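Local coordinates for protein D-glycerate 3-kinase (Cryptococcus neoformans var. grubii serotype A, PDB 6CKG) that probably phosphorylates D-glycerate, acting as a D-glycerate 3-kinase, at residues I302-R315 against K321-F330. Numbering follows the deposited sequence. Where two conformers were deposited one is given.
Sequences IDKETTSWRGKGLR and KREIVGTESF
The ring of F330 lies between G313 and R315. G313 CA sits over the centre of one face, 3.6 Å from the ring centroid, as a CH-pi contact. The R315 guanidinium lies flat on the opposite face, planes 19° apart, with NH2 3.7 Å from F330 CD1 and offset toward the rim. W309 meets the ring rim to rim, planes at 88°, and I302 CG2 touches F330 CE2. F330 CG stands between its own backbone N and carbonyl carbon (chi1 56°), which turns the ring back over G313. G313 has no side chain, and its CA can come down on the ring face.

Two carboxylates lie near the edge of the R315 guanidinium, somewhat tilted from its plane. NH1 bonds E328 OE1 at 2.8 Å, nearly along the C-O axis, in a salt bridge. NH2 bonds D303 OD2 at 3.0 Å, from above that carboxylate's plane. These bonds, with NE to Q250 OE1, hold the guanidinium over the ring. D303, E305, R310, R315 and E328 form one salt-bridge network.

The C-terminal carboxylate is gripped by backbone. G311 N donates to F330 OXT at 2.9 Å, and G313 N donates to F330 O. A water joins F330 OXT to D303 OD1 and R310 NH1. K312 and G313 both face F330, a classic beta bulge. Beyond it, R315 and E328 are an antiparallel hydrogen-bonded pair, and L314 and S329 a non-hydrogen-bonded one.

The contact joins the hairpin of strands 313-318 and 324-329 to the loop leading into it. Strand 324-329 is outermost in the mixed sheet. Strand 313-318 also pairs with strand 247-253. L314 packs on F27 of helix 19-38.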
ATOM      1  N   ILE A 302      11.155  -2.670  -1.275  1.00 28.51           N
ATOM      2  CA  ILE A 302      10.978  -1.216  -1.210  1.00 24.18           C
ATOM      3  C   ILE A 302      12.325  -0.501  -1.199  1.00 29.21           C
ATOM      4  O   ILE A 302      12.433   0.652  -1.638  1.00 28.55           O
ATOM      5  CB  ILE A 302      10.149  -0.857   0.039  1.00 23.32           C
ATOM      6  CG1 ILE A 302       8.691  -1.261  -0.177  1.00 20.39           C
ATOM      7  CG2 ILE A 302      10.229   0.668   0.371  1.00 27.24           C
ATOM      8  CD1 ILE A 302       7.879  -1.217   1.076  1.00 23.34           C
ATOM      9  N   ASP A 303      13.372  -1.185  -0.765  1.00 28.89           N
ATOM     10  CA  ASP A 303      14.672  -0.573  -0.491  1.00 24.40           C
ATOM     11  C   ASP A 303      15.726  -1.311  -1.316  1.00 30.74           C
ATOM     12  O   ASP A 303      16.398  -2.208  -0.809  1.00 28.20           O
ATOM     13  CB  ASP A 303      14.944  -0.648   1.002  1.00 30.37           C
ATOM     14  CG  ASP A 303      16.160   0.163   1.420  1.00 37.78           C
ATOM     15  OD1 ASP A 303      16.870   0.678   0.537  1.00 32.01           O
ATOM     16  OD2 ASP A 303      16.391   0.285   2.635  1.00 37.57           O
ATOM     17  N   LYS A 304      15.865  -0.948  -2.589  1.00 33.82           N
ATOM     18  CA  LYS A 304      16.834  -1.630  -3.437  1.00 37.19           C
ATOM     19  C   LYS A 304      17.166  -0.739  -4.624  1.00 36.46           C
ATOM     20  O   LYS A 304      16.433   0.203  -4.937  1.00 32.42           O
ATOM     21  CB  LYS A 304      16.332  -3.003  -3.904  1.00 32.45           C
ATOM     22  CG  LYS A 304      15.130  -2.954  -4.807  1.00 36.68           C
ATOM     23  CD  LYS A 304      14.733  -4.349  -5.342  1.00 39.17           C
ATOM     24  CE  LYS A 304      13.429  -4.232  -6.150  1.00 35.65           C
ATOM     25  NZ  LYS A 304      12.938  -5.528  -6.745  1.00 36.25           N
ATOM     26  N   GLU A 305      18.278  -1.071  -5.293  1.00 29.37           N
ATOM     27  CA  GLU A 305      18.929  -0.129  -6.198  1.00 27.50           C
ATOM     28  C   GLU A 305      18.085   0.172  -7.433  1.00 32.02           C
ATOM     29  O   GLU A 305      18.193   1.264  -8.002  1.00 34.39           O
ATOM     30  CB  GLU A 305      20.312  -0.676  -6.593  1.00 25.42           C
ATOM     31  CG  GLU A 305      21.121   0.225  -7.526  1.00 34.58           C
ATOM     32  CD  GLU A 305      21.588   1.537  -6.875  1.00 33.81           C
ATOM     33  OE1 GLU A 305      21.579   1.665  -5.630  1.00 34.48           O
ATOM     34  OE2 GLU A 305      21.983   2.445  -7.623  1.00 37.46           O
ATOM     35  N   THR A 306      17.215  -0.752  -7.845  1.00 27.97           N
ATOM     36  CA  THR A 306      16.504  -0.591  -9.111  1.00 33.65           C
ATOM     37  C   THR A 306      15.193   0.202  -9.021  1.00 36.26           C
ATOM     38  O   THR A 306      14.576   0.441 -10.065  1.00 33.26           O
ATOM     39  CB  THR A 306      16.197  -1.962  -9.717  1.00 29.26           C
ATOM     40  OG1 THR A 306      15.406  -2.710  -8.789  1.00 34.32           O
ATOM     41  CG2 THR A 306      17.499  -2.736  -9.997  1.00 34.82           C
ATOM     42  N   THR A 307      14.734   0.605  -7.835  1.00 32.76           N
ATOM     43  CA  THR A 307      13.417   1.232  -7.762  1.00 33.36           C
ATOM     44  C   THR A 307      13.435   2.641  -8.350  1.00 31.02           C
ATOM     45  O   THR A 307      14.474   3.301  -8.447  1.00 26.92           O
ATOM     46  CB  THR A 307      12.908   1.331  -6.326  1.00 25.47           C
ATOM     47  OG1 THR A 307      13.710   2.289  -5.623  1.00 26.54           O
ATOM     48  CG2 THR A 307      12.950  -0.041  -5.634  1.00 23.39           C
ATOM     49  N   SER A 308      12.244   3.116  -8.724  1.00 29.89           N
ATOM     50  CA  SER A 308      12.158   4.449  -9.292  1.00 27.48           C
ATOM     51  C   SER A 308      12.335   5.530  -8.232  1.00 28.40           C
ATOM     52  O   SER A 308      12.670   6.667  -8.579  1.00 31.21           O
ATOM     53  CB  SER A 308      10.827   4.615 -10.031  1.00 27.10           C
ATOM     54  OG  SER A 308       9.747   4.277  -9.181  1.00 25.65           O
ATOM     55  N   TRP A 309      12.156   5.192  -6.952  1.00 26.02           N
ATOM     56  CA  TRP A 309      12.309   6.139  -5.854  1.00 25.78           C
ATOM     57  C   TRP A 309      13.627   5.981  -5.110  1.00 29.80           C
ATOM     58  O   TRP A 309      13.792   6.558  -4.027  1.00 29.11           O
ATOM     59  CB  TRP A 309      11.149   5.991  -4.868  1.00 22.74           C
ATOM     60  CG  TRP A 309      10.984   4.585  -4.347  1.00 26.63           C
ATOM     61  CD1 TRP A 309      11.625   4.022  -3.284  1.00 25.40           C
ATOM     62  CD2 TRP A 309      10.116   3.573  -4.874  1.00 27.84           C
ATOM     63  NE1 TRP A 309      11.202   2.728  -3.106  1.00 29.09           N
ATOM     64  CE2 TRP A 309      10.278   2.427  -4.071  1.00 25.76           C
ATOM     65  CE3 TRP A 309       9.201   3.534  -5.937  1.00 27.01           C
ATOM     66  CZ2 TRP A 309       9.573   1.239  -4.306  1.00 25.98           C
ATOM     67  CZ3 TRP A 309       8.501   2.364  -6.170  1.00 24.21           C
ATOM     68  CH2 TRP A 309       8.687   1.232  -5.351  1.00 27.34           C
ATOM     69  N   ARG A 310      14.554   5.190  -5.642  1.00 28.30           N
ATOM     70  CA  ARG A 310      15.853   5.012  -5.001  1.00 25.98           C
ATOM     71  C   ARG A 310      16.525   6.362  -4.795  1.00 27.03           C
ATOM     72  O   ARG A 310      16.633   7.153  -5.732  1.00 31.12           O
ATOM     73  CB  ARG A 310      16.735   4.103  -5.862  1.00 29.59           C
ATOM     74  CG  ARG A 310      18.182   3.964  -5.383  1.00 28.41           C
ATOM     75  CD  ARG A 310      18.241   3.205  -4.073  1.00 28.60           C
ATOM     76  NE  ARG A 310      19.477   2.438  -3.951  1.00 27.41           N
ATOM     77  CZ  ARG A 310      19.691   1.521  -3.016  1.00 29.23           C
ATOM     78  NH1 ARG A 310      18.747   1.259  -2.119  1.00 26.13           N
ATOM     79  NH2 ARG A 310      20.842   0.856  -2.990  1.00 28.68           N
ATOM     80  N   GLY A 311      16.985   6.621  -3.567  1.00 30.09           N
ATOM     81  CA  GLY A 311      17.546   7.918  -3.216  1.00 30.00           C
ATOM     82  C   GLY A 311      16.522   8.982  -2.870  1.00 32.45           C
ATOM     83  O   GLY A 311      16.902  10.087  -2.469  1.00 28.17           O
ATOM     84  N   LYS A 312      15.238   8.693  -3.009  1.00 28.40           N
ATOM     85  CA  LYS A 312      14.171   9.647  -2.743  0.55 30.43           C
ATOM     86  C   LYS A 312      13.154   9.047  -1.781  1.00 34.22           C
ATOM     87  O   LYS A 312      11.945   9.183  -1.974  1.00 30.31           O
ATOM     88  CB  LYS A 312      13.488  10.078  -4.040  0.55 29.63           C
ATOM     89  CG  LYS A 312      14.398  10.767  -5.054  0.55 30.93           C
ATOM     90  CD  LYS A 312      13.655  11.042  -6.368  0.55 34.14           C
ATOM     91  CE  LYS A 312      13.557   9.785  -7.226  0.55 33.02           C
ATOM     92  NZ  LYS A 312      12.460   9.794  -8.280  0.55 24.51           N
ATOM     93  N   GLY A 313      13.631   8.370  -0.742  1.00 28.19           N
ATOM     94  CA  GLY A 313      12.759   7.715   0.216  1.00 23.34           C
ATOM     95  C   GLY A 313      13.006   8.223   1.621  1.00 29.00           C
ATOM     96  O   GLY A 313      14.124   8.600   1.978  1.00 24.02           O
ATOM     97  N   LEU A 314      11.943   8.250   2.417  1.00 25.18           N
ATOM     98  CA  LEU A 314      11.994   8.620   3.822  1.00 25.20           C
ATOM     99  C   LEU A 314      11.323   7.519   4.622  1.00 28.67           C
ATOM    100  O   LEU A 314      10.175   7.150   4.340  1.00 26.40           O
ATOM    101  CB  LEU A 314      11.293   9.954   4.083  1.00 27.67           C
ATOM    102  CG  LEU A 314      11.090  10.371   5.541  1.00 29.77           C
ATOM    103  CD1 LEU A 314      12.448  10.624   6.249  1.00 29.47           C
ATOM    104  CD2 LEU A 314      10.192  11.612   5.598  1.00 39.13           C
ATOM    105  N   ARG A 315      12.032   6.998   5.615  1.00 29.37           N
ATOM    106  CA  ARG A 315      11.520   5.932   6.466  1.00 28.68           C
ATOM    107  C   ARG A 315      11.372   6.442   7.888  1.00 29.92           C
ATOM    108  O   ARG A 315      12.311   7.027   8.439  1.00 29.43           O
ATOM    109  CB  ARG A 315      12.451   4.714   6.462  1.00 28.17           C
ATOM    110  CG  ARG A 315      12.112   3.684   7.554  1.00 28.18           C
ATOM    111  CD  ARG A 315      13.051   2.449   7.484  1.00 30.12           C
ATOM    112  NE  ARG A 315      13.043   1.879   6.138  1.00 24.51           N
ATOM    113  CZ  ARG A 315      14.089   1.886   5.324  1.00 28.08           C
ATOM    114  NH1 ARG A 315      15.241   2.407   5.726  1.00 32.98           N
ATOM    115  NH2 ARG A 315      13.990   1.372   4.111  1.00 36.53           N
ATOM    116  N   LYS A 321       4.010   2.055  20.470  1.00 53.47           N
ATOM    117  CA  LYS A 321       3.101   3.172  20.672  1.00 54.39           C
ATOM    118  C   LYS A 321       3.046   4.099  19.469  1.00 49.04           C
ATOM    119  O   LYS A 321       2.518   5.209  19.583  1.00 53.18           O
ATOM    120  CB  LYS A 321       3.502   3.956  21.922  1.00 59.96           C
ATOM    121  CG  LYS A 321       3.376   3.159  23.213  1.00 60.70           C
ATOM    122  CD  LYS A 321       4.004   3.914  24.371  1.00 63.11           C
ATOM    123  CE  LYS A 321       3.000   4.183  25.470  1.00 66.33           C
ATOM    124  NZ  LYS A 321       3.633   4.940  26.588  1.00 67.98           N
ATOM    125  N   ARG A 322       3.586   3.662  18.331  1.00 48.25           N
ATOM    126  CA  ARG A 322       3.563   4.400  17.070  1.00 45.77           C
ATOM    127  C   ARG A 322       4.349   5.699  17.146  1.00 43.70           C
ATOM    128  O   ARG A 322       4.190   6.566  16.286  1.00 43.38           O
ATOM    129  CB  ARG A 322       2.129   4.676  16.607  1.00 40.59           C
ATOM    130  CG  ARG A 322       1.282   3.424  16.488  1.00 46.78           C
ATOM    131  CD  ARG A 322      -0.152   3.776  16.136  1.00 58.78           C
ATOM    132  NE  ARG A 322      -0.971   2.587  15.897  1.00 66.06           N
ATOM    133  CZ  ARG A 322      -1.636   1.932  16.846  1.00 65.49           C
ATOM    134  NH1 ARG A 322      -2.360   0.866  16.530  1.00 65.31           N
ATOM    135  NH2 ARG A 322      -1.577   2.346  18.109  1.00 59.78           N
ATOM    136  N   GLU A 323       5.203   5.840  18.153  1.00 43.77           N
ATOM    137  CA  GLU A 323       6.052   7.016  18.268  1.00 47.34           C
ATOM    138  C   GLU A 323       7.295   6.842  17.407  1.00 43.04           C
ATOM    139  O   GLU A 323       7.890   5.765  17.369  1.00 45.24           O
ATOM    140  CB  GLU A 323       6.447   7.240  19.725  1.00 53.50           C
ATOM    141  CG  GLU A 323       5.264   7.430  20.648  1.00 60.71           C
ATOM    142  CD  GLU A 323       5.609   7.191  22.104  1.00 66.93           C
ATOM    143  OE1 GLU A 323       6.695   6.634  22.381  1.00 59.26           O
ATOM    144  OE2 GLU A 323       4.785   7.559  22.970  1.00 72.65           O
ATOM    145  N   ILE A 324       7.679   7.903  16.703  1.00 46.24           N
ATOM    146  CA  ILE A 324       8.887   7.844  15.890  1.00 45.09           C
ATOM    147  C   ILE A 324      10.085   7.667  16.815  1.00 44.23           C
ATOM    148  O   ILE A 324      10.286   8.450  17.749  1.00 44.47           O
ATOM    149  CB  ILE A 324       9.029   9.106  15.030  1.00 42.65           C
ATOM    150  CG1 ILE A 324       7.899   9.167  14.013  1.00 37.82           C
ATOM    151  CG2 ILE A 324      10.394   9.144  14.336  1.00 42.36           C
ATOM    152  CD1 ILE A 324       7.758  10.525  13.383  1.00 41.14           C
ATOM    153  N   VAL A 325      10.871   6.624  16.574  1.00 38.99           N
ATOM    154  CA  VAL A 325      12.122   6.428  17.299  1.00 44.08           C
ATOM    155  C   VAL A 325      13.343   6.583  16.409  1.00 47.10           C
ATOM    156  O   VAL A 325      14.463   6.656  16.934  1.00 48.78           O
ATOM    157  CB  VAL A 325      12.154   5.063  18.022  1.00 45.80           C
ATOM    158  CG1 VAL A 325      11.076   5.015  19.102  1.00 47.88           C
ATOM    159  CG2 VAL A 325      11.970   3.932  17.034  1.00 46.56           C
ATOM    160  N   GLY A 326      13.173   6.639  15.093  1.00 41.81           N
ATOM    161  CA  GLY A 326      14.274   6.943  14.202  1.00 38.82           C
ATOM    162  C   GLY A 326      13.764   7.241  12.810  1.00 37.06           C
ATOM    163  O   GLY A 326      12.645   6.872  12.443  1.00 33.43           O
ATOM    164  N   THR A 327      14.594   7.940  12.043  1.00 36.78           N
ATOM    165  CA  THR A 327      14.304   8.178  10.639  1.00 35.96           C
ATOM    166  C   THR A 327      15.534   7.844   9.821  1.00 36.09           C
ATOM    167  O   THR A 327      16.671   7.980  10.286  1.00 38.14           O
ATOM    168  CB  THR A 327      13.879   9.632  10.354  1.00 40.70           C
ATOM    169  OG1 THR A 327      14.939  10.517  10.734  1.00 41.61           O
ATOM    170  CG2 THR A 327      12.615   9.980  11.114  1.00 33.10           C
ATOM    171  N   GLU A 328      15.292   7.410   8.590  1.00 33.18           N
ATOM    172  CA  GLU A 328      16.353   7.014   7.681  1.00 31.05           C
ATOM    173  C   GLU A 328      15.964   7.485   6.295  1.00 30.80           C
ATOM    174  O   GLU A 328      14.778   7.548   5.967  1.00 32.52           O
ATOM    175  CB  GLU A 328      16.558   5.474   7.677  1.00 33.95           C
ATOM    176  CG  GLU A 328      17.072   4.899   8.987  1.00 34.58           C
ATOM    177  CD  GLU A 328      17.211   3.389   8.956  1.00 34.67           C
ATOM    178  OE1 GLU A 328      16.542   2.735   8.129  1.00 34.19           O
ATOM    179  OE2 GLU A 328      17.985   2.853   9.773  1.00 40.73           O
ATOM    180  N   SER A 329      16.951   7.783   5.464  1.00 28.46           N
ATOM    181  CA  SER A 329      16.631   8.020   4.065  1.00 26.48           C
ATOM    182  C   SER A 329      16.971   6.773   3.261  1.00 28.45           C
ATOM    183  O   SER A 329      17.784   5.954   3.681  1.00 33.70           O
ATOM    184  CB  SER A 329      17.347   9.270   3.530  1.00 31.84           C
ATOM    185  OG  SER A 329      18.715   9.066   3.341  1.00 37.14           O
ATOM    186  N   PHE A 330      16.274   6.579   2.150  1.00 29.77           N
ATOM    187  CA  PHE A 330      16.634   5.504   1.239  1.00 25.33           C
ATOM    188  C   PHE A 330      16.412   5.970  -0.190  1.00 29.87           C
ATOM    189  O   PHE A 330      16.295   7.181  -0.461  1.00 28.17           O
ATOM    190  CB  PHE A 330      15.870   4.173   1.544  1.00 26.53           C
ATOM    191  CG  PHE A 330      14.332   4.279   1.539  1.00 26.58           C
ATOM    192  CD1 PHE A 330      13.642   4.753   2.659  1.00 22.93           C
ATOM    193  CD2 PHE A 330      13.597   3.842   0.446  1.00 25.88           C
ATOM    194  CE1 PHE A 330      12.241   4.816   2.675  1.00 22.31           C
ATOM    195  CE2 PHE A 330      12.182   3.909   0.440  1.00 23.68           C
ATOM    196  CZ  PHE A 330      11.514   4.409   1.560  1.00 24.39           C
ATOM    197  OXT PHE A 330      16.383   5.152  -1.104  1.00 26.56           O
TER
HETATM  198  O   HOH W   1      16.407   2.563  -1.459  1.00 26.78           O
HETATM  199  O   HOH W   2      18.053   2.771   4.169  1.00 65.61           O